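Side-chain contacts in ATP-dependent RNA helicase HrpB (Escherichia coli, PDB 6EUD), which hydrolyses ATP to ADP and phosphate as a bacterial DExH-box NTPase of the DEAH/RHA helicase group and binds single-stranded RNA: residues A[263-266]-A[267-270]; A[454-457]-A[458-461]; A[493-496]-A[497-501]; A[635-638]-A[639-643]; A[696-699]-A[700-703]. All coordinates share one frame; numbering follows the deposited sequence.

How the interactions relate
Every contact here is local, joining residues a few positions apart within one continuous stretch, so the five follow in series and none encloses or crosses another. Interaction 1 turns the chain from helix 256-261 into strand 269-274 of the helicase C-terminal region. Interaction 2 starts helix 457-462 and interaction 3 ends helix 491-498; their centres lie about 16 Å apart, and Leu457 CD2 packs on Leu495 CD1 at 3.7 Å. Interactions 4 and 5, on helices 631-646 and 696-705, meet through Leu702 against Leu636 and Leu640. Interaction 1 is remote from that pair, its centre about 84 Å from that of interaction 5.

Interaction 1: A[263-266]-A[267-270]; sequences PAPQ and GMRK
Pro265 and Met268 are the first and last residues of a type II beta turn, with Gln266 and Gly267 at its corners, that carries the chain from the loop after helix 256-261 into strand 269-274 of the helicase C-terminal region. Met268 N closes it by donating to Pro265 O at 3.1 Å, the N-H bent to 153° and the donor tilted from the carbonyl plane. Gly267 sits at phi 90°, where a side chain would jam against Gln266 O.

The close packing is on the strand side. Ala264 turns its methyl inward, and CB lies 3.4 Å from Met268 O and 3.8 Å from Lys270 N, with Lys270 CB at 4.1 Å. Lys270 CG stands between its backbone N and carbonyl carbon (chi1 67°), and from there the chain runs extended past Ala264, carrying the buried NZ to the carbonyl oxygens of Leu262, Ala260 and Glu285.

The outer side is looser. Met268 folds back at its last torsion and lays CE across the Pro265 ring, 3.7 Å from both CB and CG, a single methyl on an exposed proline. Gln266 is exposed, its CB leading away from the facing segment though still touching Gly267. Arg269, whose CB also leads away, is firmly bonded to the carbonyl oxygens of Leu211, Glu214 and Gly216.

One backbone bond and a glycine set the course of the turn, apolar contact trims its outer edge, and the buried ammonium is paid for by three main-chain carbonyls, consistent with a charge fixed by the fold.

Interaction 2: A[454-457]-A[458-461]; sequences NSDL and GVAF
Asp456 is the N-cap of helix 457-462, and its side chain reaches Gly458 and Val459 in the first turn. With CG anti to the backbone N (chi1 -173°), the carboxylate swings over the start of the helix. Starting at the root, CB lies 3.9 Å from Val459 CG2. CG comes next, 3.6 Å from Gly458 N, and from it the two oxygens part company. OD1 accepts the capping bond from Gly458 N at 2.9 Å, met from above the carboxylate plane; OD2 rests 3.7 Å from the methyl Val459 CG2, the two side chains crossing at about a right angle.

The backbone adds its own links. Asp456 O receives Val459 N at a bent 136°, and Leu457 O takes Phe461 N in the first regular helical bond. Ahead of the cap, Asn454 OD1 accepts a weak bond from Asp456 N, and Asn454 ND2 lies 3.5 Å from Val459 CG1. Leu457 and Phe461 face the other way, onto Ile442 of helix 433-447.

An N-terminal amide that has no carbonyl a turn before it thus finds a carboxylate instead, whose negative charge would probably also sit favourably against the positive end of the helix dipole.

Interaction 3: A[493-496]-A[497-501]; sequences PLLA and GAFAD. With EDO (1,2-ethanediol), chain C.
Leu495 and Phe499 meet at the C-terminal end of helix 491-498, where Phe499 is the first residue to leave helical angles before a short 3-10 segment. Leu495 O accepts from Phe499 N at 2.7 Å, nearly along the C=O axis, with the N-H angle at 141°. Two residues earlier, Gly497 N makes only a weak bond to Pro493 O, at 3.3 Å.

Leu495 O also lies in the plane of the Phe499 ring, at its edge and 3.5 Å from CD1. The ring is placed there by chi1 of -58°, which sets CG anti to the carbonyl carbon. On the apolar side Leu495 CD2 packs 3.6 Å from Phe499 CD1, and the ring continues onto Leu423, Leu446 and Ile536, joining two neighbouring helices and strand 534-542. With an alanine at Phe499 the backbone hydrogen bond to Leu495 O could remain, but Leu495 CD2 would probably lose its aromatic neighbour and a gap would open among those residues.

Beyond the helix, Asp501 OD2 has two partners: a salt bridge to Arg422 NH2, which ties it to helix 421-429, and O2 of a 1,2-ethanediol, probably from the crystallisation liquor, which donates to OD2 at 2.9 Å.

Interaction 4: A[635-638]-A[639-643]; sequences QLRL and RLLCA
Chi1 of -74° sets Arg639 CG anti to its carbonyl carbon and brings the start of the side chain against Gln635 O, one turn back in helix 631-646; a bend at chi3 (65°) then brings one face of the guanidinium under Leu636 CD1. This is plain alpha-helical i to i+4 geometry. Arg639 N donates to Gln635 O at 2.7 Å, and Leu640, Leu641 and Cys642 repeat the pattern onto Leu636, Arg637 and Leu638.

The buried arginine finds its polar partners beyond the turn: NE donates to Leu706 O, and NH2 makes a long, weak ion pair with Asp703 OD1. A leucine in place of Arg639 would probably leave Leu706 O without this donor and Leu636 CD1 without the flat group beside it.

On another side of the helix Arg637 and Leu641 run alongside each other, pointing the same way, with Arg637 NH1 3.8 Å from Leu641 CD1, while Arg637 NH2 is salt-bridged to Glu634. Leu636 and Leu640 face helix 696-705, and Leu636 CG lies 4.3 Å from Leu640 CD1. Leu638 slants across Leu641, with Leu638 CD2 4.0 Å from Leu641 CD1.

Interaction 5: A[696-699]-A[700-703]; sequences WGMQ and QRLD
Trp696 O accepts from Gln700 N at 3.0 Å in the opening turn of helix 696-705, and the same i to i+4 bond recurs from Arg701, Leu702 and Asp703 to Gly697, Met698 and Gln699. This alpha-helix belongs to the ATP-dependent helicase C-terminal region, with Leu702 buried against helix 631-646 and Trp696 on the surface.

Gln700 folds back over the indole. With CG anti to the carbonyl carbon (chi1 -60°), that atom stands above the six-membered ring of Trp696, 3.7 Å from the centroid and only 10° off the normal, a CH-pi contact over the face. A bend at chi2 then brings the amide over the indole at a 19° tilt to the ring, with Gln700 OE1 3.5 Å from Trp696 NE1.

Farther round the helix, Met698 SD approaches the Arg701 guanidinium at its edge, 4.0 Å from NE. Two polar ends are tied to the preceding helix: Gln699 NE2 donates to Arg691 O, and Asp703 OD2 forms a salt bridge with Arg691 NH2. Both bonds link this helix to helix 686-692.

A water joins the neighbouring glutamines, donating to Gln699 OE1 at 2.7 Å and to Gln700 OE1 at 2.8 Å.

Interaction 1: A[263-266]-A[267-270]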
loop_
_atom_site.group_PDB
_atom_site.type_symbol
_atom_site.label_atom_id
_atom_site.label_comp_id
_atom_site.label_asym_id
_atom_site.label_seq_id
_atom_site.Cartn_x
_atom_site.Cartn_y
_atom_site.Cartn_z
ATOM N N PRO A 263 41.110 -4.601 -3.365
ATOM C CA PRO A 263 41.599 -5.935 -3.015
ATOM C C PRO A 263 42.364 -5.947 -1.698
ATOM O O PRO A 263 43.043 -4.978 -1.373
ATOM C CB PRO A 263 42.519 -6.287 -4.186
ATOM C CG PRO A 263 41.945 -5.527 -5.336
ATOM C CD PRO A 263 41.463 -4.231 -4.747
ATOM N N ALA A 264 42.215 -7.030 -0.945
ATOM C CA ALA A 264 42.982 -7.259 0.267
ATOM C C ALA A 264 44.468 -7.093 0.005
ATOM O O ALA A 264 44.955 -7.454 -1.066
ATOM C CB ALA A 264 42.702 -8.643 0.812
ATOM N N PRO A 265 45.192 -6.529 0.977
ATOM C CA PRO A 265 46.658 -6.426 0.902
ATOM C C PRO A 265 47.315 -7.789 0.692
ATOM O O PRO A 265 46.701 -8.819 1.010
ATOM C CB PRO A 265 47.037 -5.844 2.263
ATOM C CG PRO A 265 45.831 -5.071 2.688
ATOM C CD PRO A 265 44.638 -5.815 2.141
ATOM N N GLN A 266 48.545 -7.796 0.175
ATOM C CA GLN A 266 49.243 -9.049 -0.101
ATOM C C GLN A 266 49.388 -9.866 1.180
ATOM O O GLN A 266 49.700 -9.325 2.244
ATOM C CB GLN A 266 50.615 -8.786 -0.737
ATOM C CG GLN A 266 51.423 -10.061 -1.078
ATOM C CD GLN A 266 50.764 -10.943 -2.164
ATOM O OE1 GLN A 266 49.970 -10.461 -2.983
ATOM N NE2 GLN A 266 51.101 -12.238 -2.168
ATOM N N GLY A 267 49.126 -11.165 1.075
ATOM C CA GLY A 267 49.264 -12.075 2.198
ATOM C C GLY A 267 48.000 -12.229 3.023
ATOM O O GLY A 267 47.917 -13.094 3.902
ATOM N N MET A 268 47.005 -11.395 2.748
ATOM C CA MET A 268 45.790 -11.424 3.543
ATOM C C MET A 268 44.518 -11.536 2.696
ATOM O O MET A 268 44.542 -11.383 1.480
ATOM C CB MET A 268 45.734 -10.180 4.428
ATOM C CG MET A 268 46.881 -10.110 5.448
ATOM S SD MET A 268 46.572 -8.815 6.644
ATOM C CE MET A 268 46.290 -7.430 5.547
ATOM N N ARG A 269 43.415 -11.837 3.359
ATOM C CA ARG A 269 42.112 -11.939 2.720
ATOM C C ARG A 269 41.156 -11.041 3.479
ATOM O O ARG A 269 41.370 -10.786 4.656
ATOM C CB ARG A 269 41.620 -13.391 2.721
ATOM C CG ARG A 269 41.447 -13.983 4.122
ATOM C CD ARG A 269 41.429 -15.500 4.119
ATOM N NE ARG A 269 40.408 -16.036 3.231
ATOM C CZ ARG A 269 39.892 -17.251 3.350
ATOM N NH1 ARG A 269 40.302 -18.042 4.331
ATOM N NH2 ARG A 269 38.962 -17.676 2.498
ATOM N N LYS A 270 40.101 -10.567 2.829
ATOM C CA LYS A 270 39.146 -9.691 3.502
ATOM C C LYS A 270 37.728 -10.249 3.545
ATOM O O LYS A 270 37.281 -10.948 2.635
ATOM C CB LYS A 270 39.132 -8.310 2.833
ATOM C CG LYS A 270 38.579 -8.331 1.424
ATOM C CD LYS A 270 38.567 -6.953 0.763
ATOM C CE LYS A 270 37.953 -7.077 -0.625
ATOM N NZ LYS A 270 37.903 -5.811 -1.370
#

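Interaction 2: A[454-457]-A[458-461]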
loop_
_atom_site.group_PDB
_atom_site.type_symbol
_atom_site.label_atom_id
_atom_site.label_comp_id
_atom_site.label_asym_id
_atom_site.label_seq_id
_atom_site.Cartn_x
_atom_site.Cartn_y
_atom_site.Cartn_z
ATOM N N ASN A 454 15.962 12.802 21.616
ATOM C CA ASN A 454 15.055 13.741 22.269
ATOM C C ASN A 454 13.681 13.784 21.599
ATOM O O ASN A 454 13.565 13.969 20.382
ATOM C CB ASN A 454 15.666 15.134 22.302
ATOM C CG ASN A 454 15.052 16.003 23.370
ATOM O OD1 ASN A 454 13.924 15.768 23.813
ATOM N ND2 ASN A 454 15.782 17.032 23.780
ATOM N N SER A 455 12.638 13.621 22.403
ATOM C CA SER A 455 11.307 13.397 21.850
ATOM C C SER A 455 10.494 14.680 21.710
ATOM O O SER A 455 9.521 14.711 20.951
ATOM C CB SER A 455 10.523 12.397 22.707
ATOM O OG SER A 455 10.111 12.997 23.922
ATOM N N ASP A 456 10.871 15.723 22.449
ATOM C CA ASP A 456 10.144 16.984 22.383
ATOM C C ASP A 456 10.442 17.752 21.078
ATOM O O ASP A 456 11.585 18.140 20.803
ATOM C CB ASP A 456 10.462 17.839 23.611
ATOM C CG ASP A 456 9.605 19.084 23.689
ATOM O OD1 ASP A 456 8.633 19.189 22.901
ATOM O OD2 ASP A 456 9.872 19.950 24.558
ATOM N N LEU A 457 9.400 17.947 20.270
ATOM C CA LEU A 457 9.508 18.698 19.016
ATOM C C LEU A 457 9.742 20.195 19.289
ATOM O O LEU A 457 10.315 20.910 18.464
ATOM C CB LEU A 457 8.252 18.501 18.171
ATOM C CG LEU A 457 8.125 19.338 16.898
ATOM C CD1 LEU A 457 9.162 18.948 15.849
ATOM C CD2 LEU A 457 6.720 19.256 16.339
ATOM N N GLY A 458 9.316 20.656 20.459
ATOM C CA GLY A 458 9.556 22.026 20.875
ATOM C C GLY A 458 11.026 22.287 21.147
ATOM O O GLY A 458 11.509 23.412 21.032
ATOM N N VAL A 459 11.753 21.244 21.514
ATOM C CA VAL A 459 13.191 21.388 21.714
ATOM C C VAL A 459 13.883 21.584 20.370
ATOM O O VAL A 459 14.645 22.528 20.210
ATOM C CB VAL A 459 13.807 20.176 22.453
ATOM C CG1 VAL A 459 15.286 20.134 22.210
ATOM C CG2 VAL A 459 13.512 20.262 23.959
ATOM N N ALA A 460 13.600 20.719 19.402
ATOM C CA ALA A 460 14.216 20.848 18.084
ATOM C C ALA A 460 13.883 22.217 17.463
ATOM O O ALA A 460 14.755 22.893 16.884
ATOM C CB ALA A 460 13.771 19.714 17.175
ATOM N N PHE A 461 12.628 22.634 17.636
ATOM C CA PHE A 461 12.149 23.914 17.119
ATOM C C PHE A 461 12.973 25.093 17.624
ATOM O O PHE A 461 13.257 26.015 16.874
ATOM C CB PHE A 461 10.678 24.117 17.491
ATOM C CG PHE A 461 10.063 25.371 16.917
ATOM C CD1 PHE A 461 10.062 26.564 17.641
ATOM C CD2 PHE A 461 9.453 25.348 15.664
ATOM C CE1 PHE A 461 9.483 27.707 17.119
ATOM C CE2 PHE A 461 8.884 26.483 15.139
ATOM C CZ PHE A 461 8.894 27.668 15.866
#

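Interaction 3: A[493-496]-A[497-501]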
loop_
_atom_site.group_PDB
_atom_site.type_symbol
_atom_site.label_atom_id
_atom_site.label_comp_id
_atom_site.label_asym_id
_atom_site.label_seq_id
_atom_site.Cartn_x
_atom_site.Cartn_y
_atom_site.Cartn_z
ATOM N N PRO A 493 -1.616 24.430 16.686
ATOM C CA PRO A 493 -2.712 24.381 15.704
ATOM C C PRO A 493 -2.264 24.025 14.271
ATOM O O PRO A 493 -3.015 23.357 13.559
ATOM C CB PRO A 493 -3.303 25.787 15.768
ATOM C CG PRO A 493 -2.197 26.641 16.318
ATOM C CD PRO A 493 -1.424 25.779 17.250
ATOM N N LEU A 494 -1.063 24.422 13.867
ATOM C CA LEU A 494 -0.503 23.992 12.575
ATOM C C LEU A 494 -0.341 22.470 12.482
ATOM O O LEU A 494 -0.695 21.845 11.476
ATOM C CB LEU A 494 0.848 24.666 12.348
ATOM C CG LEU A 494 0.779 26.181 12.135
ATOM C CD1 LEU A 494 2.157 26.763 12.301
ATOM C CD2 LEU A 494 0.234 26.494 10.755
ATOM N N LEU A 495 0.200 21.878 13.535
ATOM C CA LEU A 495 0.332 20.439 13.608
ATOM C C LEU A 495 -1.015 19.731 13.628
ATOM O O LEU A 495 -1.209 18.727 12.939
ATOM C CB LEU A 495 1.107 20.036 14.855
ATOM C CG LEU A 495 2.621 19.944 14.837
ATOM C CD1 LEU A 495 3.061 19.157 16.075
ATOM C CD2 LEU A 495 3.142 19.302 13.555
ATOM N N ALA A 496 -1.922 20.251 14.450
ATOM C CA ALA A 496 -3.266 19.699 14.610
ATOM C C ALA A 496 -3.949 19.444 13.268
ATOM O O ALA A 496 -4.603 18.426 13.102
ATOM C CB ALA A 496 -4.132 20.631 15.466
ATOM N N GLY A 497 -3.784 20.360 12.315
ATOM C CA GLY A 497 -4.395 20.211 11.009
ATOM C C GLY A 497 -3.821 19.051 10.212
ATOM O O GLY A 497 -4.562 18.201 9.710
ATOM N N ALA A 498 -2.493 18.994 10.126
ATOM C CA ALA A 498 -1.825 18.034 9.264
ATOM C C ALA A 498 -1.570 16.678 9.932
ATOM O O ALA A 498 -1.259 15.708 9.251
ATOM C CB ALA A 498 -0.516 18.621 8.764
ATOM N N PHE A 499 -1.687 16.608 11.254
ATOM C CA PHE A 499 -1.457 15.355 11.967
ATOM C C PHE A 499 -2.552 15.052 12.978
ATOM O O PHE A 499 -2.274 14.519 14.048
ATOM C CB PHE A 499 -0.108 15.397 12.673
ATOM C CG PHE A 499 1.048 15.648 11.748
ATOM C CD1 PHE A 499 1.460 16.942 11.461
ATOM C CD2 PHE A 499 1.708 14.591 11.144
ATOM C CE1 PHE A 499 2.522 17.162 10.606
ATOM C CE2 PHE A 499 2.774 14.807 10.278
ATOM C CZ PHE A 499 3.185 16.087 10.015
ATOM N N ALA A 500 -3.796 15.395 12.643
ATOM C CA ALA A 500 -4.931 15.190 13.552
ATOM C C ALA A 500 -5.082 13.730 14.012
ATOM O O ALA A 500 -5.424 13.467 15.161
ATOM C CB ALA A 500 -6.203 15.656 12.891
ATOM N N ASP A 501 -4.835 12.791 13.103
ATOM C CA ASP A 501 -4.901 11.365 13.402
ATOM C C ASP A 501 -3.774 10.917 14.337
ATOM O O ASP A 501 -3.775 9.776 14.815
ATOM C CB ASP A 501 -4.831 10.557 12.105
ATOM C CG ASP A 501 -3.630 10.938 11.253
ATOM O OD1 ASP A 501 -3.246 12.120 11.274
ATOM O OD2 ASP A 501 -3.060 10.082 10.554
HETATM C C1 EDO C . -6.432 9.185 8.656
HETATM O O1 EDO C . -5.999 8.781 7.383
HETATM C C2 EDO C . -6.145 8.086 9.691
HETATM O O2 EDO C . -4.734 7.816 9.808
#

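Interaction 4: A[635-638]-A[639-643]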
loop_
_atom_site.group_PDB
_atom_site.type_symbol
_atom_site.label_atom_id
_atom_site.label_comp_id
_atom_site.label_asym_id
_atom_site.label_seq_id
_atom_site.Cartn_x
_atom_site.Cartn_y
_atom_site.Cartn_z
ATOM N N GLN A 635 -36.810 -13.752 5.251
ATOM C CA GLN A 635 -36.914 -14.398 3.936
ATOM C C GLN A 635 -36.608 -13.398 2.814
ATOM O O GLN A 635 -35.927 -13.737 1.845
ATOM C CB GLN A 635 -38.305 -15.015 3.738
ATOM C CG GLN A 635 -38.453 -16.401 4.376
ATOM C CD GLN A 635 -37.525 -17.412 3.740
ATOM O OE1 GLN A 635 -37.710 -17.808 2.576
ATOM N NE2 GLN A 635 -36.494 -17.809 4.479
ATOM N N LEU A 636 -37.088 -12.167 2.958
ATOM C CA LEU A 636 -36.756 -11.118 2.009
ATOM C C LEU A 636 -35.242 -10.904 1.984
ATOM O O LEU A 636 -34.621 -10.913 0.920
ATOM C CB LEU A 636 -37.482 -9.804 2.351
ATOM C CG LEU A 636 -37.132 -8.587 1.464
ATOM C CD1 LEU A 636 -37.465 -8.797 -0.011
ATOM C CD2 LEU A 636 -37.821 -7.341 1.960
ATOM N N ARG A 637 -34.649 -10.753 3.161
ATOM C CA ARG A 637 -33.199 -10.572 3.238
ATOM C C ARG A 637 -32.482 -11.739 2.541
ATOM O O ARG A 637 -31.596 -11.510 1.742
ATOM C CB ARG A 637 -32.718 -10.435 4.681
ATOM C CG ARG A 637 -31.264 -9.938 4.756
ATOM C CD ARG A 637 -30.707 -9.980 6.170
ATOM N NE ARG A 637 -30.692 -11.342 6.683
ATOM C CZ ARG A 637 -29.666 -12.177 6.571
ATOM N NH1 ARG A 637 -28.546 -11.781 5.980
ATOM N NH2 ARG A 637 -29.757 -13.403 7.065
ATOM N N LEU A 638 -32.916 -12.972 2.803
ATOM C CA LEU A 638 -32.341 -14.139 2.154
ATOM C C LEU A 638 -32.601 -14.126 0.631
ATOM O O LEU A 638 -31.720 -14.486 -0.164
ATOM C CB LEU A 638 -32.894 -15.414 2.798
ATOM C CG LEU A 638 -32.397 -15.689 4.216
ATOM C CD1 LEU A 638 -33.109 -16.865 4.881
ATOM C CD2 LEU A 638 -30.907 -15.943 4.165
ATOM N N ARG A 639 -33.790 -13.696 0.212
ATOM C CA ARG A 639 -34.072 -13.601 -1.222
ATOM C C ARG A 639 -33.164 -12.593 -1.904
ATOM O O ARG A 639 -32.745 -12.804 -3.051
ATOM C CB ARG A 639 -35.534 -13.238 -1.455
ATOM C CG ARG A 639 -36.444 -14.429 -1.179
ATOM C CD ARG A 639 -37.881 -14.000 -0.918
ATOM N NE ARG A 639 -38.438 -13.399 -2.123
ATOM C CZ ARG A 639 -39.419 -12.512 -2.106
ATOM N NH1 ARG A 639 -39.936 -12.125 -0.941
ATOM N NH2 ARG A 639 -39.853 -11.987 -3.240
ATOM N N LEU A 640 -32.850 -11.499 -1.205
ATOM C CA LEU A 640 -31.904 -10.508 -1.732
ATOM C C LEU A 640 -30.493 -11.097 -1.880
ATOM O O LEU A 640 -29.801 -10.835 -2.868
ATOM C CB LEU A 640 -31.878 -9.266 -0.839
ATOM C CG LEU A 640 -33.150 -8.431 -1.017
ATOM C CD1 LEU A 640 -33.237 -7.298 0.025
ATOM C CD2 LEU A 640 -33.214 -7.895 -2.458
ATOM N N LEU A 641 -30.087 -11.912 -0.911
ATOM C CA LEU A 641 -28.804 -12.582 -0.972
ATOM C C LEU A 641 -28.772 -13.514 -2.175
ATOM O O LEU A 641 -27.783 -13.515 -2.917
ATOM C CB LEU A 641 -28.516 -13.384 0.299
ATOM C CG LEU A 641 -28.184 -12.632 1.583
ATOM C CD1 LEU A 641 -27.949 -13.622 2.739
ATOM C CD2 LEU A 641 -26.982 -11.717 1.377
ATOM N N CYS A 642 -29.844 -14.302 -2.361
ATOM C CA CYS A 642 -29.894 -15.286 -3.454
ATOM C C CYS A 642 -29.966 -14.631 -4.827
ATOM O O CYS A 642 -29.300 -15.085 -5.748
ATOM C CB CYS A 642 -31.073 -16.241 -3.267
ATOM S SG CYS A 642 -30.785 -17.322 -1.848
ATOM N N ALA A 643 -30.754 -13.566 -4.959
ATOM C CA ALA A 643 -30.804 -12.778 -6.201
ATOM C C ALA A 643 -29.422 -12.326 -6.647
ATOM O O ALA A 643 -29.117 -12.346 -7.840
ATOM C CB ALA A 643 -31.712 -11.555 -6.033
#

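Interaction 5: A[696-699]-A[700-703]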
loop_
_atom_site.group_PDB
_atom_site.type_symbol
_atom_site.label_atom_id
_atom_site.label_comp_id
_atom_site.label_asym_id
_atom_site.label_seq_id
_atom_site.Cartn_x
_atom_site.Cartn_y
_atom_site.Cartn_z
ATOM N N TRP A 696 -38.983 0.433 -8.052
ATOM C CA TRP A 696 -40.191 -0.271 -8.424
ATOM C C TRP A 696 -39.886 -1.455 -9.340
ATOM O O TRP A 696 -40.416 -2.557 -9.137
ATOM C CB TRP A 696 -41.164 0.681 -9.099
ATOM C CG TRP A 696 -42.449 0.027 -9.426
ATOM C CD1 TRP A 696 -43.510 -0.171 -8.583
ATOM C CD2 TRP A 696 -42.837 -0.526 -10.692
ATOM N NE1 TRP A 696 -44.529 -0.810 -9.248
ATOM C CE2 TRP A 696 -44.140 -1.040 -10.544
ATOM C CE3 TRP A 696 -42.205 -0.635 -11.936
ATOM C CZ2 TRP A 696 -44.827 -1.657 -11.594
ATOM C CZ3 TRP A 696 -42.892 -1.252 -12.976
ATOM C CH2 TRP A 696 -44.186 -1.747 -12.799
ATOM N N GLY A 697 -39.014 -1.228 -10.321
ATOM C CA GLY A 697 -38.651 -2.256 -11.276
ATOM C C GLY A 697 -38.049 -3.498 -10.644
ATOM O O GLY A 697 -38.442 -4.624 -10.948
ATOM N N MET A 698 -37.103 -3.290 -9.745
ATOM C CA MET A 698 -36.416 -4.373 -9.068
ATOM C C MET A 698 -37.330 -5.091 -8.070
ATOM O O MET A 698 -37.177 -6.292 -7.830
ATOM C CB MET A 698 -35.179 -3.816 -8.364
ATOM C CG MET A 698 -34.175 -3.212 -9.332
ATOM S SD MET A 698 -33.364 -4.512 -10.285
ATOM C CE MET A 698 -32.447 -5.267 -8.948
ATOM N N GLN A 699 -38.273 -4.356 -7.489
ATOM C CA GLN A 699 -39.250 -4.965 -6.599
ATOM C C GLN A 699 -40.101 -5.956 -7.395
ATOM O O GLN A 699 -40.359 -7.072 -6.933
ATOM C CB GLN A 699 -40.128 -3.903 -5.935
ATOM C CG GLN A 699 -39.395 -3.044 -4.909
ATOM C CD GLN A 699 -40.253 -1.915 -4.360
ATOM O OE1 GLN A 699 -41.401 -1.729 -4.776
ATOM N NE2 GLN A 699 -39.696 -1.147 -3.430
ATOM N N GLN A 700 -40.527 -5.537 -8.588
ATOM C CA GLN A 700 -41.313 -6.391 -9.478
ATOM C C GLN A 700 -40.490 -7.586 -9.923
ATOM O O GLN A 700 -40.985 -8.711 -9.931
ATOM C CB GLN A 700 -41.797 -5.623 -10.714
ATOM C CG GLN A 700 -42.672 -4.444 -10.404
ATOM C CD GLN A 700 -43.899 -4.826 -9.615
ATOM O OE1 GLN A 700 -44.162 -4.262 -8.554
ATOM N NE2 GLN A 700 -44.672 -5.780 -10.134
ATOM N N ARG A 701 -39.234 -7.329 -10.291
ATOM C CA ARG A 701 -38.296 -8.387 -10.673
ATOM C C ARG A 701 -38.108 -9.414 -9.538
ATOM O O ARG A 701 -38.220 -10.620 -9.758
ATOM C CB ARG A 701 -36.952 -7.785 -11.080
ATOM C CG ARG A 701 -36.069 -8.710 -11.899
ATOM C CD ARG A 701 -34.817 -7.998 -12.385
ATOM N NE ARG A 701 -35.105 -6.730 -13.066
ATOM C CZ ARG A 701 -35.468 -6.630 -14.345
ATOM N NH1 ARG A 701 -35.608 -7.721 -15.090
ATOM N NH2 ARG A 701 -35.703 -5.439 -14.881
ATOM N N LEU A 702 -37.844 -8.943 -8.324
ATOM C CA LEU A 702 -37.691 -9.858 -7.202
ATOM C C LEU A 702 -38.998 -10.630 -6.910
ATOM O O LEU A 702 -38.972 -11.842 -6.659
ATOM C CB LEU A 702 -37.233 -9.109 -5.952
ATOM C CG LEU A 702 -36.797 -10.039 -4.819
ATOM C CD1 LEU A 702 -35.514 -10.783 -5.206
ATOM C CD2 LEU A 702 -36.607 -9.275 -3.532
ATOM N N ASP A 703 -40.139 -9.956 -6.957
ATOM C CA ASP A 703 -41.414 -10.654 -6.705
ATOM C C ASP A 703 -41.693 -11.729 -7.747
ATOM O O ASP A 703 -42.367 -12.719 -7.486
ATOM C CB ASP A 703 -42.589 -9.674 -6.672
ATOM C CG ASP A 703 -42.692 -8.927 -5.351
ATOM O OD1 ASP A 703 -41.977 -9.301 -4.396
ATOM O OD2 ASP A 703 -43.502 -7.975 -5.262
HETATM O O HOH W 1 -43.248 -3.125 -6.204
#